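Local coordinates for uncharacterized protein (Bacteroides ovatus CL02T12C04, PDB 6PTM) that probably hydrolyses carrageenan oligosaccharides from the chain end, as an exo-carrageenase of glycoside hydrolase family 42, at residues D159-V164 against F557-K562; Y443-V448 against K761-Q766; V711-K714 against K718-V721. All blocks are in the same frame, centred on the assembly; numbering follows the deposited sequence.

Contacts 1 and 3 touch, their centres about 17 Å apart: Gln-560, just after helix 551-559, reaches Val-711, and Phe-557 in that helix packs on Ile-712 and Ile-720. Contact 1 thus joins the hairpin 157-165 to the helix on which the hairpin of contact 3 rests. Contact 2 lies about 23 Å from contact 1 and 22 Å from contact 3, centre to centre, and meets the sheet of contact 3 through strand 765-772, a neighbour of strand 718-725. Along the chain, contacts 1 and 2 alternate their segments, contact 3 follows contact 1, and contact 3 is nested within the loop closed by contact 2. Contacts 1 and 2 join sequence-distant parts; contact 3 is local.

Contact 1. Residues D159-V164 against F557-K562; sequences DKDMLV and FQRQRK
A side-on salt bridge between Asp-161 and Arg-559, backed by water bridges from Gln-558, joins the turn before strand 162-165 to the C-terminal end of helix 551-559. The evidence for a paired grip is that each carboxylate oxygen has its own nitrogen: Arg-559 NE lies 2.7 Å from Asp-161 OD2, and Arg-559 NH2 lies 2.8 Å from Asp-161 OD1. Both oxygens use their syn lone pairs, the second bond is almost straight at 173°, and the carboxylate and guanidinium planes differ by only 18°. Such a two-point grip fixes the rotation of both groups. The extended Arg-559 chain, running from CG to NE without a kink, presents NE and NH2 at the guanidinium edge. For its part Asp-161 sets CG between its backbone N and carbonyl carbon (chi1 56°), which turns the carboxylate to the helix. Met-162 adds its sulfur obliquely to the guanidinium, with SD 3.3 Å from Arg-559 NH2.

Beside the salt bridge, one water donates to both Asp-161 O (2.8 Å) and Gln-558 OE1 (2.7 Å), while a second lies between Asp-161 OD2 and the same amide oxygen. The amide nitrogen of Gln-558 is turned to the carbonyl of Thr-497, which fixes which end of the amide faces the waters.

Asp-161 occupies the third position of a type II' turn, closed by Met-162 N to Asp-159 O at 2.9 Å and reinforced by the reciprocal Asp-159 N to Met-162 O bond. This is the two-residue beta-hairpin with a type II' turn, whose second strand pairs with strand 168-175.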
loop_
_atom_site.group_PDB
_atom_site.type_symbol
_atom_site.label_atom_id
_atom_site.label_comp_id
_atom_site.label_asym_id
_atom_site.label_seq_id
_atom_site.Cartn_x
_atom_site.Cartn_y
_atom_site.Cartn_z
ATOM N N ASP A 159 -12.363 -13.485 3.606
ATOM C CA ASP A 159 -13.820 -13.262 3.640
ATOM C C ASP A 159 -14.060 -11.763 3.467
ATOM O O ASP A 159 -13.813 -10.999 4.422
ATOM C CB ASP A 159 -14.386 -13.852 4.930
ATOM C CG ASP A 159 -15.880 -13.684 5.093
ATOM O OD1 ASP A 159 -16.511 -13.172 4.178
ATOM O OD2 ASP A 159 -16.369 -14.027 6.143
ATOM N N LYS A 160 -14.547 -11.362 2.304
ATOM C CA LYS A 160 -14.810 -9.938 1.957
ATOM C C LYS A 160 -13.516 -9.141 2.199
ATOM O O LYS A 160 -12.557 -9.443 1.488
ATOM C CB LYS A 160 -16.065 -9.466 2.705
ATOM C CG LYS A 160 -16.610 -8.106 2.290
ATOM C CD LYS A 160 -18.025 -7.862 2.756
ATOM C CE LYS A 160 -18.519 -6.451 2.497
ATOM N NZ LYS A 160 -19.865 -6.237 3.075
ATOM N N ASP A 161 -13.515 -8.194 3.147
ATOM C CA ASP A 161 -12.365 -7.288 3.414
ATOM C C ASP A 161 -11.530 -7.849 4.573
ATOM O O ASP A 161 -10.702 -7.120 5.089
ATOM C CB ASP A 161 -12.820 -5.863 3.759
ATOM C CG ASP A 161 -13.780 -5.748 4.931
ATOM O OD1 ASP A 161 -14.346 -6.750 5.309
ATOM O OD2 ASP A 161 -13.949 -4.656 5.438
ATOM N N MET A 162 -11.705 -9.123 4.913
ATOM C CA MET A 162 -10.966 -9.653 6.082
ATOM C C MET A 162 -10.203 -10.939 5.791
ATOM O O MET A 162 -10.573 -11.674 4.897
ATOM C CB MET A 162 -11.917 -10.015 7.230
ATOM C CG MET A 162 -12.892 -8.944 7.620
ATOM S SD MET A 162 -14.146 -9.552 8.750
ATOM C CE MET A 162 -15.233 -10.382 7.600
ATOM N N LEU A 163 -9.168 -11.147 6.595
ATOM C CA LEU A 163 -8.483 -12.450 6.705
ATOM C C LEU A 163 -9.062 -13.019 8.004
ATOM O O LEU A 163 -8.966 -12.346 9.037
ATOM C CB LEU A 163 -6.972 -12.242 6.765
ATOM C CG LEU A 163 -6.329 -12.022 5.399
ATOM C CD1 LEU A 163 -4.850 -11.755 5.536
ATOM C CD2 LEU A 163 -6.577 -13.211 4.486
ATOM N N VAL A 164 -9.670 -14.197 7.931
ATOM C CA VAL A 164 -10.408 -14.749 9.097
ATOM C C VAL A 164 -9.724 -15.991 9.678
ATOM O O VAL A 164 -9.398 -16.903 8.932
ATOM C CB VAL A 164 -11.866 -15.050 8.700
ATOM C CG1 VAL A 164 -12.632 -15.779 9.787
ATOM C CG2 VAL A 164 -12.611 -13.800 8.267
ATOM N N PHE A 557 -12.721 0.894 12.176
ATOM C CA PHE A 557 -11.952 2.067 11.670
ATOM C C PHE A 557 -11.753 1.962 10.152
ATOM O O PHE A 557 -11.931 2.993 9.499
ATOM C CB PHE A 557 -10.601 2.232 12.370
ATOM C CG PHE A 557 -10.700 2.712 13.791
ATOM C CD1 PHE A 557 -11.221 3.969 14.076
ATOM C CD2 PHE A 557 -10.254 1.930 14.841
ATOM C CE1 PHE A 557 -11.306 4.424 15.387
ATOM C CE2 PHE A 557 -10.298 2.407 16.138
ATOM C CZ PHE A 557 -10.849 3.634 16.415
ATOM N N GLN A 558 -11.416 0.793 9.596
ATOM C CA GLN A 558 -11.155 0.646 8.127
ATOM C C GLN A 558 -12.459 0.932 7.371
ATOM O O GLN A 558 -12.433 1.524 6.274
ATOM C CB GLN A 558 -10.689 -0.764 7.735
ATOM C CG GLN A 558 -9.263 -1.144 8.153
ATOM C CD GLN A 558 -8.864 -2.474 7.555
ATOM O OE1 GLN A 558 -9.666 -3.109 6.824
ATOM N NE2 GLN A 558 -7.619 -2.877 7.809
ATOM N N ARG A 559 -13.585 0.471 7.912
ATOM C CA ARG A 559 -14.895 0.490 7.204
ATOM C C ARG A 559 -15.624 1.802 7.466
ATOM O O ARG A 559 -16.657 2.028 6.808
ATOM C CB ARG A 559 -15.803 -0.646 7.675
ATOM C CG ARG A 559 -15.288 -2.022 7.286
ATOM C CD ARG A 559 -15.963 -3.104 8.076
ATOM N NE ARG A 559 -15.593 -4.448 7.630
ATOM C CZ ARG A 559 -15.890 -5.554 8.314
ATOM N NH1 ARG A 559 -16.536 -5.469 9.476
ATOM N NH2 ARG A 559 -15.582 -6.747 7.827
ATOM N N GLN A 560 -15.157 2.621 8.402
ATOM C CA GLN A 560 -15.928 3.835 8.782
ATOM C C GLN A 560 -16.261 4.658 7.529
ATOM O O GLN A 560 -15.373 4.881 6.683
ATOM C CB GLN A 560 -15.185 4.696 9.796
ATOM C CG GLN A 560 -16.034 5.823 10.376
ATOM C CD GLN A 560 -15.337 6.485 11.534
ATOM O OE1 GLN A 560 -14.176 6.891 11.458
ATOM N NE2 GLN A 560 -16.027 6.538 12.657
ATOM N N ARG A 561 -17.490 5.151 7.479
ATOM C CA ARG A 561 -17.991 6.141 6.499
ATOM C C ARG A 561 -16.916 7.196 6.236
ATOM O O ARG A 561 -16.379 7.778 7.217
ATOM C CB ARG A 561 -19.276 6.776 7.035
ATOM C CG ARG A 561 -19.912 7.824 6.130
ATOM C CD ARG A 561 -21.132 8.429 6.782
ATOM N NE ARG A 561 -21.834 9.437 5.999
ATOM C CZ ARG A 561 -22.748 9.200 5.063
ATOM N NH1 ARG A 561 -22.999 7.965 4.660
ATOM N NH2 ARG A 561 -23.397 10.215 4.512
ATOM N N LYS A 562 -16.590 7.383 4.956
ATOM C CA LYS A 562 -15.741 8.466 4.412
ATOM C C LYS A 562 -16.670 9.590 3.929
ATOM O O LYS A 562 -17.117 9.588 2.774
ATOM C CB LYS A 562 -14.869 7.909 3.282
ATOM C CG LYS A 562 -13.964 6.731 3.626
ATOM C CD LYS A 562 -13.111 6.338 2.432
ATOM C CE LYS A 562 -12.431 4.977 2.486
ATOM N NZ LYS A 562 -11.573 4.806 3.675
HETATM O O HOH W 1 -12.167 -2.671 5.396
HETATM O O HOH W 2 -8.591 -5.488 6.048
#

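Contact 2. Residues Y443-V448 against K761-Q766; sequences YAFDWV and KPNDVQ
Asn-763 OD1 is the polar atom at the centre of this contact, met by two neighbouring ring carbons and a methyl group. Phe-445 CE2 lies 3.2 Å from Asn-763 OD1, and CD2 of that ring is equally near. The oxygen sits at the ring edge, close to its plane, and ring and amide planes differ by 19°; the electropositive C-H rim therefore faces the carbonyl, probably a mild electrostatic attraction. Asn-763 has CG beside its backbone N, opposite the carbonyl carbon (chi1 -57°), which brings the amide alongside the ring. The methyl is that of Ala-444, whose CB comes 3.8 Å from Asn-763 OD1. An apolar pair completes the contact, Ala-444 CB meeting Pro-762 CB at 4.2 Å.

Helix 486-498 takes up further side chains, Phe-445 against Asn-492 and Leu-495, and Asn-763 against Tyr-488. On the first segment, Val-448 N bonds Asp-446 OD1 at 3.3 Å, a capping bond at the approach to helix 448-460. Residues 761-764 form a turn closed by Asp-764 N to Lys-761 O at 3.0 Å. With Pro-762 second and Asn-763 third at positive phi (77°), it is a classic proline-asparagine type II turn, here leading into strand 765-772.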
loop_
_atom_site.group_PDB
_atom_site.type_symbol
_atom_site.label_atom_id
_atom_site.label_comp_id
_atom_site.label_asym_id
_atom_site.label_seq_id
_atom_site.Cartn_x
_atom_site.Cartn_y
_atom_site.Cartn_z
ATOM N N TYR A 443 6.295 16.378 8.630
ATOM C CA TYR A 443 5.939 14.971 8.936
ATOM C C TYR A 443 7.197 14.179 9.282
ATOM O O TYR A 443 8.287 14.504 8.786
ATOM C CB TYR A 443 5.132 14.357 7.786
ATOM C CG TYR A 443 3.859 15.114 7.464
ATOM C CD1 TYR A 443 2.714 14.932 8.224
ATOM C CD2 TYR A 443 3.795 16.006 6.411
ATOM C CE1 TYR A 443 1.539 15.599 7.942
ATOM C CE2 TYR A 443 2.626 16.696 6.118
ATOM C CZ TYR A 443 1.491 16.483 6.881
ATOM O OH TYR A 443 0.325 17.149 6.657
ATOM N N ALA A 444 7.003 13.088 10.024
ATOM C CA ALA A 444 8.079 12.166 10.425
ATOM C C ALA A 444 8.521 11.265 9.279
ATOM O O ALA A 444 9.577 10.608 9.424
ATOM C CB ALA A 444 7.622 11.322 11.579
ATOM N N PHE A 445 7.670 11.048 8.283
ATOM C CA PHE A 445 7.922 10.039 7.224
ATOM C C PHE A 445 7.027 10.377 6.032
ATOM O O PHE A 445 6.108 11.211 6.144
ATOM C CB PHE A 445 7.708 8.588 7.711
ATOM C CG PHE A 445 6.355 8.313 8.332
ATOM C CD1 PHE A 445 5.252 8.020 7.548
ATOM C CD2 PHE A 445 6.191 8.324 9.700
ATOM C CE1 PHE A 445 4.007 7.797 8.118
ATOM C CE2 PHE A 445 4.944 8.111 10.268
ATOM C CZ PHE A 445 3.851 7.870 9.474
ATOM N N ASP A 446 7.256 9.689 4.927
ATOM C CA ASP A 446 6.432 9.884 3.717
ATOM C C ASP A 446 5.118 9.131 3.963
ATOM O O ASP A 446 5.090 7.922 3.715
ATOM C CB ASP A 446 7.195 9.438 2.463
ATOM C CG ASP A 446 6.337 9.593 1.213
ATOM O OD1 ASP A 446 5.228 10.162 1.340
ATOM O OD2 ASP A 446 6.768 9.138 0.147
ATOM N N TRP A 447 4.087 9.840 4.427
ATOM C CA TRP A 447 2.756 9.307 4.824
ATOM C C TRP A 447 1.807 9.159 3.618
ATOM O O TRP A 447 0.679 8.702 3.836
ATOM C CB TRP A 447 2.094 10.222 5.879
ATOM C CG TRP A 447 1.833 11.615 5.380
ATOM C CD1 TRP A 447 2.780 12.525 4.988
ATOM C CD2 TRP A 447 0.562 12.250 5.133
ATOM N NE1 TRP A 447 2.197 13.683 4.550
ATOM C CE2 TRP A 447 0.836 13.555 4.642
ATOM C CE3 TRP A 447 -0.771 11.868 5.302
ATOM C CZ2 TRP A 447 -0.171 14.443 4.282
ATOM C CZ3 TRP A 447 -1.767 12.765 4.984
ATOM C CH2 TRP A 447 -1.471 14.023 4.464
ATOM N N VAL A 448 2.181 9.600 2.417
ATOM C CA VAL A 448 1.198 9.905 1.335
ATOM C C VAL A 448 0.654 8.588 0.742
ATOM O O VAL A 448 -0.563 8.520 0.505
ATOM C CB VAL A 448 1.777 10.843 0.247
ATOM C CG1 VAL A 448 0.808 11.018 -0.896
ATOM C CG2 VAL A 448 2.094 12.223 0.799
ATOM N N LYS A 761 4.736 11.634 20.950
ATOM C CA LYS A 761 6.021 11.737 20.230
ATOM C C LYS A 761 5.744 11.375 18.779
ATOM O O LYS A 761 4.734 10.715 18.478
ATOM C CB LYS A 761 7.083 10.824 20.853
ATOM C CG LYS A 761 7.426 11.086 22.324
ATOM C CD LYS A 761 8.452 10.063 22.867
ATOM N N PRO A 762 6.584 11.835 17.830
ATOM C CA PRO A 762 6.443 11.400 16.445
ATOM C C PRO A 762 6.337 9.866 16.389
ATOM O O PRO A 762 7.040 9.178 17.155
ATOM C CB PRO A 762 7.697 11.966 15.755
ATOM C CG PRO A 762 8.064 13.180 16.599
ATOM C CD PRO A 762 7.714 12.764 18.021
ATOM N N ASN A 763 5.405 9.372 15.554
ATOM C CA ASN A 763 5.143 7.931 15.313
ATOM C C ASN A 763 4.347 7.294 16.450
ATOM O O ASN A 763 3.942 6.130 16.250
ATOM C CB ASN A 763 6.414 7.099 15.096
ATOM C CG ASN A 763 7.242 7.614 13.949
ATOM O OD1 ASN A 763 6.720 7.810 12.859
ATOM N ND2 ASN A 763 8.506 7.921 14.208
ATOM N N ASP A 764 4.008 8.018 17.523
ATOM C CA ASP A 764 3.256 7.433 18.673
ATOM C C ASP A 764 1.829 7.076 18.218
ATOM O O ASP A 764 1.217 7.807 17.401
ATOM C CB ASP A 764 3.151 8.365 19.884
ATOM C CG ASP A 764 4.311 8.287 20.885
ATOM O OD1 ASP A 764 5.241 7.471 20.675
ATOM O OD2 ASP A 764 4.225 8.991 21.918
ATOM N N VAL A 765 1.309 6.010 18.792
ATOM C CA VAL A 765 -0.063 5.498 18.552
ATOM C C VAL A 765 -0.770 5.571 19.891
ATOM O O VAL A 765 -0.251 4.994 20.867
ATOM C CB VAL A 765 -0.040 4.055 18.031
ATOM C CG1 VAL A 765 -1.446 3.507 17.882
ATOM C CG2 VAL A 765 0.703 3.983 16.724
ATOM N N GLN A 766 -1.928 6.198 19.924
ATOM C CA GLN A 766 -2.816 6.113 21.094
ATOM C C GLN A 766 -4.099 5.380 20.695
ATOM O O GLN A 766 -4.650 5.662 19.605
ATOM C CB GLN A 766 -3.111 7.496 21.647
ATOM C CG GLN A 766 -1.911 8.104 22.345
ATOM C CD GLN A 766 -1.612 7.482 23.678
ATOM O OE1 GLN A 766 -2.488 7.007 24.380
ATOM N NE2 GLN A 766 -0.358 7.574 24.074
#

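Contact 3. Residues V711-K714 against K718-V721; sequences VIAK and KYIV. With EDO (1,2-ethanediol), chain E; EDO (1,2-ethanediol), chain F.
The Tyr-719 ring receives Ile-712 O at its edge, near the ring plane, with ring atom CD1 3.7 Å from that oxygen. Val-711 CG1, Ala-713 CA and carbon C2 of one 1,2-ethanediol, probably from the crystallisation liquor, approach the ring obliquely. Tyr-719 CG stands opposite its carbonyl carbon, beside the backbone N (chi1 -63°), which carries the ring alongside Ala-713, whose CB is 4.1 Å from Tyr-719 CE1. Serine in place of Tyr-719 would remove the ring and is likely to leave the Ala-713 methyl without its cross-strand partner and Ile-712 O without the ring edge beside it.

The backbones give the register of an antiparallel hairpin, the two strands running at 148° to each other. Ile-712 and Ile-720 form the hydrogen-bonded pair: Ile-712 N to Ile-720 O is 3.0 Å and Ile-720 N to Ile-712 O is 2.7 Å. Lys-714 N continues the pattern to Lys-718 O at 2.9 Å, whereas Val-711 with Val-721 and Ala-713 with Tyr-719 are non-hydrogen-bonded pairs. On the face of the two isoleucines, Ile-712 CG1 lies 3.6 Å from Ile-720 CB, this CG1 standing between its own backbone N and carbonyl carbon (chi1 59°). Toward the turn the two lysines meet through their aliphatic parts, CD of Lys-714 being 3.8 Å from CD of Lys-718. Lys-718 NZ pairs with the neighbouring Asp-715, which probably eases any repulsion between the amines.

The carbonyl of Val-711 bonds Gln-560 NE2 and the second ethanediol, whose O2 is 3.0 Å from Val-711 O. Helix 551-559 covers the isoleucine face through Tyr-553, Ser-556 and Phe-557; the other face, that of Val-711, Tyr-719 and Val-721, packs on Ile-694, and strand 765-772 continues the sheet beyond strand 718-725.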
loop_
_atom_site.group_PDB
_atom_site.type_symbol
_atom_site.label_atom_id
_atom_site.label_comp_id
_atom_site.label_asym_id
_atom_site.label_seq_id
_atom_site.Cartn_x
_atom_site.Cartn_y
_atom_site.Cartn_z
ATOM N N VAL A 711 -12.659 8.265 15.596
ATOM C CA VAL A 711 -13.506 7.892 16.745
ATOM C C VAL A 711 -14.580 6.917 16.275
ATOM O O VAL A 711 -15.277 7.245 15.293
ATOM C CB VAL A 711 -14.123 9.143 17.389
ATOM C CG1 VAL A 711 -14.884 8.772 18.664
ATOM C CG2 VAL A 711 -13.052 10.178 17.656
ATOM N N ILE A 712 -14.717 5.794 16.980
ATOM C CA ILE A 712 -15.849 4.851 16.784
ATOM C C ILE A 712 -16.585 4.690 18.112
ATOM O O ILE A 712 -15.960 4.922 19.167
ATOM C CB ILE A 712 -15.375 3.505 16.220
ATOM C CG1 ILE A 712 -14.358 2.839 17.139
ATOM C CG2 ILE A 712 -14.863 3.677 14.798
ATOM C CD1 ILE A 712 -13.968 1.450 16.741
ATOM N N ALA A 713 -17.860 4.306 18.038
ATOM C CA ALA A 713 -18.739 4.019 19.189
ATOM C C ALA A 713 -18.438 2.609 19.637
ATOM O O ALA A 713 -18.427 1.744 18.771
ATOM C CB ALA A 713 -20.180 4.146 18.776
ATOM N N LYS A 714 -18.164 2.412 20.915
ATOM C CA LYS A 714 -18.056 1.084 21.567
ATOM C C LYS A 714 -19.452 0.727 22.070
ATOM O O LYS A 714 -19.853 -0.430 21.899
ATOM C CB LYS A 714 -17.070 1.148 22.734
ATOM C CG LYS A 714 -16.789 -0.162 23.471
ATOM C CD LYS A 714 -16.544 0.069 24.948
ATOM C CE LYS A 714 -15.649 -0.926 25.658
ATOM N NZ LYS A 714 -16.243 -2.264 25.606
ATOM N N LYS A 718 -19.594 5.303 25.307
ATOM C CA LYS A 718 -18.165 4.943 25.261
ATOM C C LYS A 718 -17.695 4.914 23.821
ATOM O O LYS A 718 -18.408 4.366 22.976
ATOM C CB LYS A 718 -17.898 3.587 25.899
ATOM C CG LYS A 718 -18.139 3.489 27.397
ATOM C CD LYS A 718 -17.743 2.136 27.935
ATOM C CE LYS A 718 -18.274 1.852 29.320
ATOM N NZ LYS A 718 -19.743 1.679 29.263
ATOM N N TYR A 719 -16.508 5.464 23.597
ATOM C CA TYR A 719 -15.929 5.718 22.268
ATOM C C TYR A 719 -14.501 5.174 22.262
ATOM O O TYR A 719 -13.826 5.227 23.292
ATOM C CB TYR A 719 -16.038 7.203 21.926
ATOM C CG TYR A 719 -17.475 7.650 21.837
ATOM C CD1 TYR A 719 -18.215 7.454 20.684
ATOM C CD2 TYR A 719 -18.140 8.138 22.960
ATOM C CE1 TYR A 719 -19.548 7.810 20.618
ATOM C CE2 TYR A 719 -19.480 8.485 22.912
ATOM C CZ TYR A 719 -20.188 8.301 21.744
ATOM O OH TYR A 719 -21.496 8.655 21.704
ATOM N N ILE A 720 -14.067 4.678 21.118
ATOM C CA ILE A 720 -12.663 4.225 20.902
ATOM C C ILE A 720 -11.998 5.282 20.037
ATOM O O ILE A 720 -12.531 5.597 18.972
ATOM C CB ILE A 720 -12.552 2.817 20.291
ATOM C CG1 ILE A 720 -13.413 1.788 21.031
ATOM C CG2 ILE A 720 -11.097 2.416 20.232
ATOM C CD1 ILE A 720 -13.118 1.638 22.511
ATOM N N VAL A 721 -10.951 5.891 20.556
ATOM C CA VAL A 721 -10.249 6.998 19.843
ATOM C C VAL A 721 -8.909 6.464 19.357
ATOM O O VAL A 721 -8.168 5.907 20.178
ATOM C CB VAL A 721 -10.049 8.213 20.752
ATOM C CG1 VAL A 721 -9.288 9.319 20.039
ATOM C CG2 VAL A 721 -11.383 8.711 21.298
HETATM C C1 EDO E . -19.373 7.744 16.226
HETATM O O1 EDO E . -18.595 7.185 15.182
HETATM C C2 EDO E . -18.471 8.487 17.135
HETATM O O2 EDO E . -17.783 9.588 16.560
HETATM C C1 EDO F . -18.369 10.138 12.876
HETATM O O1 EDO F . -18.964 8.843 13.056
HETATM C C2 EDO F . -16.897 10.095 12.966
HETATM O O2 EDO F . -16.382 9.843 14.275
#